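PDB 5C82: nourseothricin acetyltransferase from Streptomyces noursei, which probably transfers an acetyl group to nourseothricin antibiotics and so confers resistance to them, as a member of the GNAT acyltransferase family. Local coordinates for residues A[32-37]-A[149-154]; A[142-147]-A[183-188]; A[167-172]-A[179-184]. The protein carries 1 engineered substitution. One frame throughout, in Å; residues are numbered along the deposited sequence.

Interaction 1. Residues A[32-37]-A[149-154]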
# COMPACT_ATOMS: atom_id res chain seq x y z
N THR A 32 11.03 -10.70 20.32
CA THR A 32 9.84 -10.16 20.96
C THR A 32 9.05 -11.24 21.70
O THR A 32 8.96 -12.37 21.23
CB THR A 32 8.99 -9.37 19.92
OG1 THR A 32 7.83 -8.81 20.56
CG2 THR A 32 8.59 -10.20 18.69
N ASP A 33 8.49 -10.87 22.87
CA ASP A 33 7.68 -11.75 23.73
C ASP A 33 6.19 -11.65 23.34
O ASP A 33 5.37 -12.39 23.89
CB ASP A 33 7.86 -11.35 25.22
CG ASP A 33 9.27 -11.44 25.76
OD1 ASP A 33 9.87 -12.54 25.69
OD2 ASP A 33 9.77 -10.43 26.29
N THR A 34 5.84 -10.71 22.43
CA THR A 34 4.44 -10.48 21.99
C THR A 34 4.41 -10.18 20.50
O THR A 34 5.44 -9.85 19.93
CB THR A 34 3.74 -9.32 22.76
OG1 THR A 34 4.32 -8.08 22.39
CG2 THR A 34 3.76 -9.46 24.27
N VAL A 35 3.22 -10.31 19.87
CA VAL A 35 2.96 -10.00 18.45
C VAL A 35 1.55 -9.43 18.39
O VAL A 35 0.75 -9.67 19.30
CB VAL A 35 3.13 -11.20 17.44
CG1 VAL A 35 4.56 -11.76 17.43
CG2 VAL A 35 2.09 -12.31 17.66
N PHE A 36 1.24 -8.69 17.33
CA PHE A 36 -0.13 -8.21 17.13
C PHE A 36 -0.74 -9.19 16.16
O PHE A 36 -0.23 -9.35 15.04
CB PHE A 36 -0.18 -6.77 16.63
CG PHE A 36 0.05 -5.74 17.72
CD1 PHE A 36 1.34 -5.38 18.11
CD2 PHE A 36 -1.04 -5.09 18.32
CE1 PHE A 36 1.54 -4.41 19.10
CE2 PHE A 36 -0.83 -4.12 19.31
CZ PHE A 36 0.46 -3.77 19.68
N ARG A 37 -1.70 -9.98 16.67
CA ARG A 37 -2.43 -10.97 15.89
C ARG A 37 -3.48 -10.21 15.13
O ARG A 37 -4.20 -9.38 15.72
CB ARG A 37 -3.08 -12.03 16.81
CG ARG A 37 -3.80 -13.15 16.04
CD ARG A 37 -4.34 -14.21 16.98
NE ARG A 37 -3.26 -15.06 17.50
CZ ARG A 37 -3.37 -15.83 18.58
NH1 ARG A 37 -4.51 -15.87 19.28
NH2 ARG A 37 -2.34 -16.57 18.99
N VAL A 149 4.41 -8.73 13.57
CA VAL A 149 5.22 -9.42 14.58
C VAL A 149 6.19 -8.47 15.29
O VAL A 149 6.66 -8.81 16.38
CB VAL A 149 5.93 -10.69 14.05
CG1 VAL A 149 4.90 -11.74 13.61
CG2 VAL A 149 6.94 -10.38 12.95
N ASN A 150 6.44 -7.27 14.70
CA ASN A 150 7.31 -6.27 15.33
C ASN A 150 6.57 -5.43 16.40
O ASN A 150 6.51 -4.21 16.29
CB ASN A 150 8.03 -5.38 14.28
CG ASN A 150 9.36 -4.81 14.76
OD1 ASN A 150 9.67 -4.76 15.94
ND2 ASN A 150 10.20 -4.37 13.85
N ALA A 151 6.05 -6.09 17.46
CA ALA A 151 5.37 -5.41 18.60
C ALA A 151 6.23 -4.23 19.20
O ALA A 151 5.67 -3.17 19.43
CB ALA A 151 5.00 -6.41 19.69
N PRO A 152 7.57 -4.37 19.39
CA PRO A 152 8.36 -3.22 19.92
C PRO A 152 8.45 -1.99 19.01
O PRO A 152 8.51 -0.88 19.53
CB PRO A 152 9.76 -3.83 20.14
CG PRO A 152 9.51 -5.35 20.25
CD PRO A 152 8.44 -5.56 19.23
N ALA A 153 8.53 -2.15 17.68
CA ALA A 153 8.58 -1.02 16.77
C ALA A 153 7.20 -0.39 16.73
O ALA A 153 7.12 0.83 16.73
CB ALA A 153 8.98 -1.46 15.37
N ILE A 154 6.14 -1.23 16.76
CA ILE A 154 4.74 -0.77 16.75
C ILE A 154 4.49 0.14 17.95
O ILE A 154 4.00 1.25 17.78
CB ILE A 154 3.72 -1.94 16.62
CG1 ILE A 154 3.81 -2.59 15.22
CG2 ILE A 154 2.28 -1.45 16.89
CD1 ILE A 154 3.31 -4.05 15.13
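The F36 ring meets the start of helix 151-158 with its CD1-CE1 side: A151 CA lies at the ring edge, in plane and 4.0 Å from F36 CE1, while I154 CG2 approaches the same CE1 obliquely at 3.8 Å. I154 CD1 touches F36 CD1, so both branches of the isoleucine are used, the two side chains running past each other in opposite directions. With CG anti to its carbonyl carbon (chi1 -79°), F36 turns its ring from the strand toward the helix. One residue earlier, V35 rests its CG1 branch on V149, 3.7 Å from V149 CA. The methyl of A151 is tightly placed, with A151 CB 3.2 Å from T34 OG1, a hydroxyl that hydrogen-bonds E49. T32 OG1 donates to T34 O over 2.7 Å, in the carbonyl plane and on a lone pair, which ties the residues flanking the corner at D33. The same T32 OG1 lies 3.6 Å from P152 CD, and T32 CG2 sits 3.3 Å from V149 O. No hydrogen bond joins the two segments directly, but N148 bonds to F36 just beside them. N150, at the N-cap position, accepts a weak capping bond from A153 N through OD1. The arrangement is a capped helix start, reached from strand 141-147 of the GNAT fold through a short loop with N150 at the centre of an inverse gamma turn, set against the outer strand 34-40 of the small antiparallel sheet.

Interaction 2. Residues A[142-147]-A[183-188]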
# COMPACT_ATOMS: atom_id res chain seq x y z
N LEU A 142 3.21 11.68 7.34
CA LEU A 142 4.29 10.69 7.30
C LEU A 142 3.62 9.34 7.37
O LEU A 142 2.57 9.20 7.99
CB LEU A 142 5.26 10.87 8.47
CG LEU A 142 6.34 11.92 8.29
CD1 LEU A 142 5.84 13.27 8.72
CD2 LEU A 142 7.61 11.55 9.09
N TRP A 143 4.18 8.38 6.69
CA TRP A 143 3.56 7.07 6.61
C TRP A 143 4.60 5.98 6.73
O TRP A 143 5.71 6.15 6.23
CB TRP A 143 2.82 6.95 5.25
CG TRP A 143 2.11 5.66 4.99
CD1 TRP A 143 0.79 5.39 5.24
CD2 TRP A 143 2.65 4.47 4.39
NE1 TRP A 143 0.48 4.12 4.81
CE2 TRP A 143 1.61 3.53 4.30
CE3 TRP A 143 3.94 4.10 3.95
CZ2 TRP A 143 1.79 2.26 3.73
CZ3 TRP A 143 4.13 2.84 3.39
CH2 TRP A 143 3.05 1.95 3.25
N LEU A 144 4.23 4.85 7.33
CA LEU A 144 5.16 3.72 7.38
C LEU A 144 4.43 2.39 7.38
O LEU A 144 3.24 2.30 7.70
CB LEU A 144 6.17 3.82 8.57
CG LEU A 144 5.58 3.77 10.00
CD1 LEU A 144 5.39 2.30 10.48
CD2 LEU A 144 6.47 4.54 10.96
N GLU A 145 5.18 1.35 7.05
CA GLU A 145 4.76 -0.02 7.05
C GLU A 145 5.59 -0.70 8.11
O GLU A 145 6.77 -0.37 8.27
CB GLU A 145 5.04 -0.62 5.68
CG GLU A 145 4.54 -2.04 5.50
CD GLU A 145 5.67 -3.03 5.61
OE1 GLU A 145 6.40 -3.23 4.62
OE2 GLU A 145 5.84 -3.59 6.72
N VAL A 146 4.98 -1.64 8.87
CA VAL A 146 5.63 -2.43 9.91
C VAL A 146 4.98 -3.81 10.01
O VAL A 146 3.74 -3.92 10.00
CB VAL A 146 5.74 -1.68 11.27
CG1 VAL A 146 4.38 -1.29 11.84
CG2 VAL A 146 6.56 -2.48 12.28
N THR A 147 5.80 -4.88 10.06
CA THR A 147 5.26 -6.23 10.22
C THR A 147 4.55 -6.33 11.58
O THR A 147 5.02 -5.76 12.57
CB THR A 147 6.31 -7.32 10.01
OG1 THR A 147 5.67 -8.57 10.30
CG2 THR A 147 7.55 -7.17 10.93
N LEU A 183 1.38 -3.78 8.53
CA LEU A 183 0.55 -2.82 9.25
C LEU A 183 0.98 -1.43 8.82
O LEU A 183 2.19 -1.16 8.69
CB LEU A 183 0.62 -2.97 10.78
CG LEU A 183 0.30 -4.33 11.41
CD1 LEU A 183 0.40 -4.24 12.92
CD2 LEU A 183 -1.10 -4.90 10.96
N TYR A 184 -0.01 -0.57 8.58
CA TYR A 184 0.23 0.79 8.11
C TYR A 184 -0.04 1.81 9.20
O TYR A 184 -1.04 1.71 9.91
CB TYR A 184 -0.58 1.06 6.83
CG TYR A 184 -0.23 0.13 5.68
CD1 TYR A 184 1.06 -0.34 5.50
CD2 TYR A 184 -1.18 -0.19 4.70
CE1 TYR A 184 1.39 -1.15 4.42
CE2 TYR A 184 -0.86 -1.01 3.62
CZ TYR A 184 0.43 -1.50 3.50
OH TYR A 184 0.78 -2.28 2.43
N MSE A 185 0.91 2.75 9.41
CA MSE A 185 0.76 3.78 10.44
C MSE A 185 1.08 5.14 9.86
O MSE A 185 1.97 5.28 9.02
CB MSE A 185 1.62 3.49 11.69
CG MSE A 185 1.38 2.09 12.30
SE MSE A 185 2.42 1.77 13.88
CE MSE A 185 1.36 2.92 15.20
N SER A 186 0.34 6.15 10.29
CA SER A 186 0.56 7.48 9.79
C SER A 186 0.56 8.52 10.89
O SER A 186 0.03 8.28 11.98
CB SER A 186 -0.45 7.85 8.71
OG SER A 186 -1.76 7.92 9.27
N MSE A 187 1.13 9.68 10.57
CA MSE A 187 1.19 10.83 11.45
C MSE A 187 0.97 12.06 10.60
O MSE A 187 1.70 12.18 9.61
CB MSE A 187 2.58 10.91 12.08
CG MSE A 187 2.68 11.88 13.17
SE MSE A 187 4.47 11.86 13.87
CE MSE A 187 5.43 12.91 12.51
N PRO A 188 0.09 13.03 10.97
CA PRO A 188 0.02 14.28 10.21
C PRO A 188 1.36 15.03 10.36
O PRO A 188 2.00 14.94 11.42
CB PRO A 188 -1.13 15.06 10.86
CG PRO A 188 -1.29 14.48 12.20
CD PRO A 188 -0.82 13.06 12.14
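Six backbone hydrogen bonds join L142, L144 and V146 to M187, M185 and L183, each pair exchanging two, as in a regular antiparallel strand pair; the bond from L142 N to M187 O spans 2.8 Å. Strands 141-147 and 182-188 are neighbours in the mixed sheet of the GNAT fold, their axes 4.7 Å apart and their N-to-C directions at 165°. Between these pairs lie the non-hydrogen-bonded pairs W143-S186 and E145-Y184, where the backbones come close enough for CA-H...O contacts such as S186 CA to L142 O (3.2 Å).

The face carrying L142, L144, V146, L183, M185 and M187 is apolar and is covered by helices 122-137 and 151-158. Here L142 and M187 lie side by side, L142 CD1 being 3.8 Å from M187 CE (M185 and M187 are both selenomethionine). L144 and M185 also point the same way, meeting through L144 CD1 and M185 CB, while V146 CG1 approaches the selenium of M185 at 4.2 Å.

The other face carries the aromatic pair and reaches the second subunit, where Y184 packs on its own counterpart, Y184 of the second subunit. The indole of W143 extends toward Y184 from a CG that stands opposite the backbone N (chi1 -179°). The two rings meet obliquely, planes at 43°, and R105 adds a cation-pi contact to the indole. E145 also reaches Y184, but at its edge: E145 CG is 3.4 Å from Y184 CE1, while the carboxylate is hydrogen-bonded to Y172. On the ring face the fit is tight: W143 CZ2 stands above the tyrosine, offset toward the rim, 3.2 Å from Y184 CD1.

Interaction 3. Residues A[167-172]-A[179-184]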
# COMPACT_ATOMS: atom_id res chain seq x y z
N LEU A 167 -3.71 -1.56 6.83
CA LEU A 167 -2.96 -2.80 6.80
C LEU A 167 -3.09 -3.48 5.45
O LEU A 167 -3.99 -3.14 4.68
CB LEU A 167 -3.41 -3.77 7.94
CG LEU A 167 -4.77 -4.51 7.81
CD1 LEU A 167 -4.83 -5.70 8.73
CD2 LEU A 167 -5.91 -3.65 8.23
N ASP A 168 -2.21 -4.45 5.16
CA ASP A 168 -2.30 -5.31 3.97
C ASP A 168 -1.89 -6.72 4.40
O ASP A 168 -0.70 -7.00 4.55
CB ASP A 168 -1.48 -4.80 2.77
CG ASP A 168 -1.73 -5.60 1.46
OD1 ASP A 168 -2.36 -6.69 1.52
OD2 ASP A 168 -1.28 -5.14 0.41
N THR A 169 -2.88 -7.61 4.54
CA THR A 169 -2.67 -8.99 4.97
C THR A 169 -2.02 -9.87 3.91
O THR A 169 -1.61 -11.00 4.19
CB THR A 169 -4.01 -9.63 5.44
OG1 THR A 169 -4.91 -9.67 4.33
CG2 THR A 169 -4.64 -8.90 6.62
N ALA A 170 -1.97 -9.37 2.67
CA ALA A 170 -1.47 -10.12 1.53
C ALA A 170 -0.07 -9.69 1.08
O ALA A 170 0.51 -10.38 0.25
CB ALA A 170 -2.47 -9.99 0.38
N LEU A 171 0.48 -8.57 1.64
CA LEU A 171 1.79 -8.02 1.28
C LEU A 171 2.93 -9.03 1.30
O LEU A 171 3.78 -8.97 0.41
CB LEU A 171 2.20 -6.76 2.10
CG LEU A 171 3.33 -5.90 1.39
CD1 LEU A 171 2.84 -5.23 0.05
CD2 LEU A 171 3.96 -4.87 2.33
N TYR A 172 2.94 -9.94 2.29
CA TYR A 172 4.01 -10.92 2.45
C TYR A 172 3.73 -12.31 1.92
O TYR A 172 4.52 -13.22 2.19
CB TYR A 172 4.42 -11.01 3.93
CG TYR A 172 4.91 -9.69 4.49
CD1 TYR A 172 5.99 -9.02 3.91
CD2 TYR A 172 4.34 -9.15 5.63
CE1 TYR A 172 6.45 -7.82 4.43
CE2 TYR A 172 4.80 -7.95 6.17
CZ TYR A 172 5.84 -7.27 5.54
OH TYR A 172 6.30 -6.10 6.08
N GLY A 179 2.79 -15.37 6.44
CA GLY A 179 2.19 -15.59 7.76
C GLY A 179 2.13 -14.31 8.58
O GLY A 179 1.39 -14.25 9.56
N GLU A 180 2.90 -13.27 8.16
CA GLU A 180 2.89 -11.94 8.76
C GLU A 180 2.00 -11.01 7.92
O GLU A 180 1.72 -11.30 6.76
CB GLU A 180 4.31 -11.37 8.86
CG GLU A 180 5.24 -12.19 9.75
CD GLU A 180 6.72 -11.89 9.55
OE1 GLU A 180 7.09 -10.71 9.39
OE2 GLU A 180 7.51 -12.86 9.59
N GLN A 181 1.53 -9.90 8.52
CA GLN A 181 0.69 -8.95 7.78
C GLN A 181 1.38 -7.60 7.83
O GLN A 181 2.08 -7.29 8.82
CB GLN A 181 -0.73 -8.84 8.39
CG GLN A 181 -1.55 -10.18 8.38
CD GLN A 181 -1.05 -11.20 9.38
OE1 GLN A 181 -0.81 -10.88 10.56
NE2 GLN A 181 -0.77 -12.40 8.90
N ALA A 182 1.22 -6.80 6.78
CA ALA A 182 1.83 -5.47 6.80
C ALA A 182 0.88 -4.51 7.55
O ALA A 182 -0.30 -4.51 7.29
CB ALA A 182 2.08 -4.98 5.38
N LEU A 183 1.38 -3.78 8.53
CA LEU A 183 0.55 -2.82 9.25
C LEU A 183 0.98 -1.43 8.82
O LEU A 183 2.19 -1.16 8.69
CB LEU A 183 0.62 -2.97 10.78
CG LEU A 183 0.30 -4.33 11.41
CD1 LEU A 183 0.40 -4.24 12.92
CD2 LEU A 183 -1.10 -4.90 10.96
N TYR A 184 -0.01 -0.57 8.58
CA TYR A 184 0.23 0.79 8.11
C TYR A 184 -0.04 1.81 9.20
O TYR A 184 -1.04 1.71 9.91
CB TYR A 184 -0.58 1.06 6.83
CG TYR A 184 -0.23 0.13 5.68
CD1 TYR A 184 1.06 -0.34 5.50
CD2 TYR A 184 -1.18 -0.19 4.70
CE1 TYR A 184 1.39 -1.15 4.42
CE2 TYR A 184 -0.86 -1.01 3.62
CZ TYR A 184 0.43 -1.50 3.50
OH TYR A 184 0.78 -2.28 2.43
O HOH W 1 -1.09 -13.49 6.34
O HOH W 2 1.12 -11.07 4.23
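Y172 runs along the backbone of 180-182 from CB to hydroxyl, packing the loop of a beta-hairpin whose strands, 163-168 and 182-188, are joined by a long connection. Its CB lies near E180 O; next, Y172 CD2 comes 3.6 Å from E180 O, which sits at the ring edge and in plane. Further out, Y172 CE2 is 3.8 Å from A182 N and also near A182 CB, and the OH at the tip hydrogen-bonds E145. Its chi1 of -59°, placing CG anti to the carbonyl carbon, turns the ring onto this backbone. A182 CB is also met from another direction by L171 CD2, at 3.6 Å.

D168 and A182 form the hydrogen-bonded pair, joined by D168 N to A182 O and A182 N to D168 O; L167 and L183 form the adjacent non-hydrogen-bonded pair. D168 OD1 accepts from A170 N in an Asx turn that begins the type I turn to L171, while OD2 forms a salt bridge with R105 of the second subunit. L167 and D168 also pair with a strand of that subunit, so the sheet continues across the dimer interface. Beside the carboxylate, Y184 OH lies 3.4 Å from D168 CB.

Where direct pairing ends, water takes over: one molecule donates to T169 O (2.7 Å) and E180 O (2.6 Å) and accepts from Y172 N. A second accepts from Q181 NE2 at 2.8 Å, the same nitrogen that donates to G179 O.

Overall arrangement
Interactions 2 and 3 are neighbours in the seven-stranded sheet, their centres about 12 Å apart: both use strand 182-188, which 141-147 flanks in interaction 2 and 163-168 in interaction 3. They share L183 and Y184, and the T147 OG1 to E180 OE1 hydrogen bond runs between them. The centre of interaction 1, which joins the small antiparallel sheet to helix 151-158, is about 15 Å from that of interaction 2 and about 13 Å from that of interaction 3. Along the chain, the segments of interactions 1 and 2 alternate, whereas interaction 1 closes before interaction 3 opens. I154 contacts V146 and L183, linking the helix to the main sheet, whose edge strand 163-168, in interaction 3, pairs with a strand of the second subunit, so one sheet runs through the dimer.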